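Uroporphyrinogen III synthase (Thermus thermophilus, PDB 1WCW) probably catalyses the closure of linear hydroxymethylbilane, with inversion of its last pyrrole ring, to uroporphyrinogen III on the pathway to haem. Local coordinates at residues A[10-15]-A[182-187]; A[187-192]-A[216-221]. All blocks are in the same frame, centred on the assembly; numbering follows the deposited sequence.

Contact 1. Residues A[10-15]-A[182-187]; sequences RVAYAG and GEVDAL
In the five-stranded parallel sheet of one of the two alpha/beta domains, strand 10-13 lies beside the start of strand 186-189, and bridges pair V11 with A186 and A12 with L187. The firmly placed backbone bond of this pairing runs from A12 N to A186 O at 2.9 Å, nearly straight at the hydrogen (170°). V11 CA also approaches A186 O, at 3.4 Å, so the same carbonyl receives a C-H contact besides its N-H. At the start of the pair a side chain is the acceptor: D185 OD2 receives R10 N at 2.8 Å, with the hydrogen almost in line, through the anti lone pair. A first torsion of -62° sets the carboxylate beside the D185 backbone N and within reach of R10. The R10 side chain bends at chi2 and leads its guanidinium off, leaving NE 4.8 Å from D185 OD2, opposite charges near each other without a salt bridge. R10 O accepts hydrogen bonds from D185 N and A186 N, of less certain geometry because its own place is less sure. On the face carrying A12, the methyl CB meets L187 CD1 at 3.7 Å, while A14 CB touches L187 CD1 more loosely, at 4.1 Å. Helix 169-181, which ends in a Schellman motif at G182, packs on L187 and V184 through L179. The chemistry thus changes along the pair: a carboxylate-to-backbone bond ties its solvent-facing beginning, and buried methyl groups take over as the strands enter the sheet.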
loop_
_atom_site.group_PDB
_atom_site.type_symbol
_atom_site.label_atom_id
_atom_site.label_comp_id
_atom_site.label_asym_id
_atom_site.label_seq_id
_atom_site.Cartn_x
_atom_site.Cartn_y
_atom_site.Cartn_z
ATOM N N ARG A 10 4.327 12.922 -21.551
ATOM C CA ARG A 10 4.824 13.276 -20.223
ATOM C C ARG A 10 4.096 12.387 -19.196
ATOM O O ARG A 10 2.864 12.465 -19.084
ATOM C CB ARG A 10 4.521 14.724 -19.895
ATOM C CG ARG A 10 5.404 15.777 -20.649
ATOM C CD ARG A 10 5.145 15.998 -22.047
ATOM N NE ARG A 10 5.839 17.231 -22.492
ATOM C CZ ARG A 10 5.442 18.493 -22.318
ATOM N NH1 ARG A 10 6.191 19.471 -22.805
ATOM N NH2 ARG A 10 4.343 18.819 -21.653
ATOM N N VAL A 11 4.868 11.605 -18.469
ATOM C CA VAL A 11 4.322 10.647 -17.501
ATOM C C VAL A 11 4.878 10.943 -16.127
ATOM O O VAL A 11 6.104 10.917 -15.865
ATOM C CB VAL A 11 4.675 9.212 -17.870
ATOM C CG1 VAL A 11 3.924 8.211 -16.928
ATOM C CG2 VAL A 11 4.311 8.909 -19.365
ATOM N N ALA A 12 3.987 11.278 -15.222
ATOM C CA ALA A 12 4.317 11.560 -13.809
ATOM C C ALA A 12 4.256 10.241 -13.013
ATOM O O ALA A 12 3.442 9.341 -13.363
ATOM C CB ALA A 12 3.362 12.512 -13.277
ATOM N N TYR A 13 5.062 10.114 -11.991
ATOM C CA TYR A 13 5.124 8.941 -11.141
ATOM C C TYR A 13 4.862 9.386 -9.728
ATOM O O TYR A 13 5.541 10.286 -9.220
ATOM C CB TYR A 13 6.506 8.345 -11.259
ATOM C CG TYR A 13 6.754 7.063 -10.530
ATOM C CD1 TYR A 13 7.614 7.020 -9.429
ATOM C CD2 TYR A 13 6.150 5.893 -10.947
ATOM C CE1 TYR A 13 7.850 5.808 -8.757
ATOM C CE2 TYR A 13 6.379 4.718 -10.310
ATOM C CZ TYR A 13 7.215 4.695 -9.229
ATOM O OH TYR A 13 7.427 3.481 -8.591
ATOM N N ALA A 14 3.865 8.778 -9.078
ATOM C CA ALA A 14 3.487 9.167 -7.698
ATOM C C ALA A 14 4.203 8.312 -6.643
ATOM O O ALA A 14 3.966 8.576 -5.461
ATOM C CB ALA A 14 1.952 9.043 -7.527
ATOM N N GLY A 15 5.026 7.364 -7.039
ATOM C CA GLY A 15 5.720 6.480 -6.100
ATOM C C GLY A 15 6.955 7.094 -5.491
ATOM O O GLY A 15 7.424 8.167 -5.862
ATOM N N GLY A 182 -2.321 20.870 -16.753
ATOM C CA GLY A 182 -2.193 20.163 -18.010
ATOM C C GLY A 182 -0.709 19.905 -18.219
ATOM O O GLY A 182 -0.265 19.690 -19.348
ATOM N N GLU A 183 0.055 19.924 -17.116
ATOM C CA GLU A 183 1.492 19.747 -17.169
ATOM C C GLU A 183 1.978 18.333 -17.527
ATOM O O GLU A 183 3.109 18.162 -18.001
ATOM C CB GLU A 183 2.142 20.252 -15.868
ATOM C CG GLU A 183 3.673 20.111 -15.744
ATOM C CD GLU A 183 4.195 20.808 -14.489
ATOM O OE1 GLU A 183 3.396 21.075 -13.560
ATOM O OE2 GLU A 183 5.394 21.110 -14.402
ATOM N N VAL A 184 1.102 17.339 -17.373
ATOM C CA VAL A 184 1.437 15.954 -17.712
ATOM C C VAL A 184 0.321 15.240 -18.464
ATOM O O VAL A 184 -0.829 15.661 -18.421
ATOM C CB VAL A 184 1.867 15.187 -16.465
ATOM C CG1 VAL A 184 0.755 14.903 -15.576
ATOM C CG2 VAL A 184 2.513 13.948 -16.845
ATOM N N ASP A 185 0.676 14.195 -19.181
ATOM C CA ASP A 185 -0.282 13.435 -19.957
ATOM C C ASP A 185 -0.832 12.206 -19.251
ATOM O O ASP A 185 -1.924 11.771 -19.547
ATOM C CB ASP A 185 0.364 12.968 -21.259
ATOM C CG ASP A 185 0.791 14.145 -22.140
ATOM O OD1 ASP A 185 -0.095 14.979 -22.422
ATOM O OD2 ASP A 185 2.006 14.272 -22.473
ATOM N N ALA A 186 -0.046 11.663 -18.335
ATOM C CA ALA A 186 -0.454 10.464 -17.602
ATOM C C ALA A 186 0.181 10.469 -16.238
ATOM O O ALA A 186 1.238 11.148 -16.051
ATOM C CB ALA A 186 -0.058 9.212 -18.360
ATOM N N LEU A 187 -0.434 9.757 -15.276
ATOM C CA LEU A 187 0.084 9.689 -13.924
ATOM C C LEU A 187 0.035 8.255 -13.503
ATOM O O LEU A 187 -1.046 7.645 -13.534
ATOM C CB LEU A 187 -0.751 10.572 -12.978
ATOM C CG LEU A 187 -0.470 10.341 -11.512
ATOM C CD1 LEU A 187 0.927 10.703 -11.111
ATOM C CD2 LEU A 187 -1.475 11.283 -10.711
#

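Contact 2. Residues A[187-192]-A[216-221]; sequences LAFVAA and VKALAV
F189 leaves strand 187-189 on the same sheet face as L187, A218 and A220, and its side chain runs beside the parallel strand 217-221. Its CB lies 3.9 Å from L219 O. With chi1 at -60°, CG stands beside the backbone N of F189 and anti to its carbonyl carbon, which turns the ring back along the strand pair. CD1 then comes within 3.6 Å of L219 O, an approach in the ring plane that presents the aromatic edge to the carbonyl. Further along the same edge, CE1 meets A218 CB at 4.4 Å. At the tip, CZ comes to 3.3 Å from CD2 of L187, the neighbour two residues back on the same face. L219 O is therefore engaged by the F189 ring edge while its main bond, from F189 N, stays at 2.9 Å. The backbone evidence for parallel pairing is a run of four bonds that alternate in direction: L187 N to K217 O, L219 N to L187 O, F189 N to L219 O and V221 N to F189 O. The last is nearly in line with the F189 carbonyl, whose C=O...N angle is 170°. The strand axes pass 4.7 Å apart with N-to-C directions differing by 23°. On the other face A188 and L219 are paired, and beyond the bridges V190 and V221 lie side by side, CG1 to CG2 at 3.6 Å. A water lies between V190 O and V221 O, but its place is doubtful because it sits too close to V190 O. Helices 192-201 and 223-231 flank the F189 ring through V195, L198 and L229, whereas helix 245-260 packs against the opposite face, with L248 on A188 and V221 and F252 on L219.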
loop_
_atom_site.group_PDB
_atom_site.type_symbol
_atom_site.label_atom_id
_atom_site.label_comp_id
_atom_site.label_asym_id
_atom_site.label_seq_id
_atom_site.Cartn_x
_atom_site.Cartn_y
_atom_site.Cartn_z
ATOM N N LEU A 187 -0.434 9.757 -15.276
ATOM C CA LEU A 187 0.084 9.689 -13.924
ATOM C C LEU A 187 0.035 8.255 -13.503
ATOM O O LEU A 187 -1.046 7.645 -13.534
ATOM C CB LEU A 187 -0.751 10.572 -12.978
ATOM C CG LEU A 187 -0.470 10.341 -11.512
ATOM C CD1 LEU A 187 0.927 10.703 -11.111
ATOM C CD2 LEU A 187 -1.475 11.283 -10.711
ATOM N N ALA A 188 1.174 7.724 -13.055
ATOM C CA ALA A 188 1.260 6.335 -12.616
ATOM C C ALA A 188 1.239 6.225 -11.098
ATOM O O ALA A 188 2.020 6.878 -10.415
ATOM C CB ALA A 188 2.541 5.753 -13.185
ATOM N N PHE A 189 0.367 5.324 -10.624
ATOM C CA PHE A 189 0.247 4.975 -9.196
ATOM C C PHE A 189 0.672 3.526 -9.057
ATOM O O PHE A 189 0.227 2.662 -9.806
ATOM C CB PHE A 189 -1.208 5.091 -8.725
ATOM C CG PHE A 189 -1.793 6.462 -8.872
ATOM C CD1 PHE A 189 -2.453 6.850 -9.988
ATOM C CD2 PHE A 189 -1.753 7.307 -7.778
ATOM C CE1 PHE A 189 -3.098 8.115 -10.045
ATOM C CE2 PHE A 189 -2.405 8.567 -7.835
ATOM C CZ PHE A 189 -3.057 8.933 -8.946
ATOM N N VAL A 190 1.518 3.276 -8.074
ATOM C CA VAL A 190 1.949 1.901 -7.839
ATOM C C VAL A 190 1.434 1.286 -6.566
ATOM O O VAL A 190 1.649 0.107 -6.313
ATOM C CB VAL A 190 3.476 1.695 -7.915
ATOM C CG1 VAL A 190 3.940 2.083 -9.352
ATOM C CG2 VAL A 190 4.137 2.514 -6.904
ATOM N N ALA A 191 0.663 2.030 -5.807
ATOM C CA ALA A 191 0.062 1.466 -4.599
ATOM C C ALA A 191 -1.216 2.231 -4.322
ATOM O O ALA A 191 -1.285 3.451 -4.523
ATOM C CB ALA A 191 1.036 1.663 -3.385
ATOM N N ALA A 192 -2.199 1.593 -3.740
ATOM C CA ALA A 192 -3.431 2.230 -3.397
ATOM C C ALA A 192 -3.244 3.374 -2.463
ATOM O O ALA A 192 -3.959 4.378 -2.578
ATOM C CB ALA A 192 -4.396 1.186 -2.768
ATOM N N VAL A 216 -5.844 13.831 -17.934
ATOM C CA VAL A 216 -4.593 13.110 -17.655
ATOM C C VAL A 216 -4.975 11.654 -17.487
ATOM O O VAL A 216 -5.920 11.347 -16.727
ATOM C CB VAL A 216 -4.029 13.642 -16.331
ATOM C CG1 VAL A 216 -2.783 12.828 -15.951
ATOM C CG2 VAL A 216 -3.670 15.114 -16.484
ATOM N N LYS A 217 -4.282 10.763 -18.122
ATOM C CA LYS A 217 -4.655 9.329 -18.007
ATOM C C LYS A 217 -4.064 8.736 -16.723
ATOM O O LYS A 217 -2.842 8.773 -16.535
ATOM C CB LYS A 217 -4.165 8.631 -19.256
ATOM C CG LYS A 217 -4.979 9.089 -20.492
ATOM C CD LYS A 217 -4.382 8.527 -21.735
ATOM C CE LYS A 217 -5.227 8.920 -22.970
ATOM N NZ LYS A 217 -5.295 10.370 -23.189
ATOM N N ALA A 218 -4.923 8.123 -15.902
ATOM C CA ALA A 218 -4.448 7.496 -14.694
ATOM C C ALA A 218 -4.019 6.085 -14.977
ATOM O O ALA A 218 -4.775 5.316 -15.644
ATOM C CB ALA A 218 -5.524 7.527 -13.650
ATOM N N LEU A 219 -2.829 5.708 -14.550
ATOM C CA LEU A 219 -2.292 4.383 -14.780
ATOM C C LEU A 219 -2.127 3.734 -13.434
ATOM O O LEU A 219 -1.674 4.383 -12.485
ATOM C CB LEU A 219 -0.903 4.413 -15.480
ATOM C CG LEU A 219 -0.827 5.426 -16.633
ATOM C CD1 LEU A 219 0.585 5.469 -17.181
ATOM C CD2 LEU A 219 -1.787 5.108 -17.720
ATOM N N ALA A 220 -2.487 2.439 -13.340
ATOM C CA ALA A 220 -2.400 1.748 -12.032
ATOM C C ALA A 220 -1.587 0.472 -12.112
ATOM O O ALA A 220 -1.863 -0.296 -13.057
ATOM C CB ALA A 220 -3.825 1.398 -11.503
ATOM N N VAL A 221 -0.690 0.281 -11.193
ATOM C CA VAL A 221 0.020 -1.011 -11.088
ATOM C C VAL A 221 -0.718 -1.741 -9.980
ATOM O O VAL A 221 -0.628 -1.348 -8.796
ATOM C CB VAL A 221 1.469 -0.826 -10.648
ATOM C CG1 VAL A 221 2.152 -2.228 -10.459
ATOM C CG2 VAL A 221 2.219 -0.054 -11.688
HETATM O O HOH W 1 0.877 -2.152 -6.711
#

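Contacts 1 and 2 are successive seams of one parallel sheet, their centres about 9 Å apart, with strand 186-189 as the common member. Its residue L187 belongs to both, and the seams are also joined by probable backbone bonds from A188 N to A12 O and from K217 N to D185 O. Across the sheet the order is 32-35, 10-13, 186-189, 217-221, 238-240. Along the chain, however, strand 32-35 and all the strands of the mixed sheet lie between 10-13 and 186-189. Contact 1 therefore joins the N-terminal pair of strands, 10-13 and 32-35, to the three from the C-terminal part, whereas contact 2 spans a short, mostly helical, strandless crossover comprising helices 192-201 and 205-214.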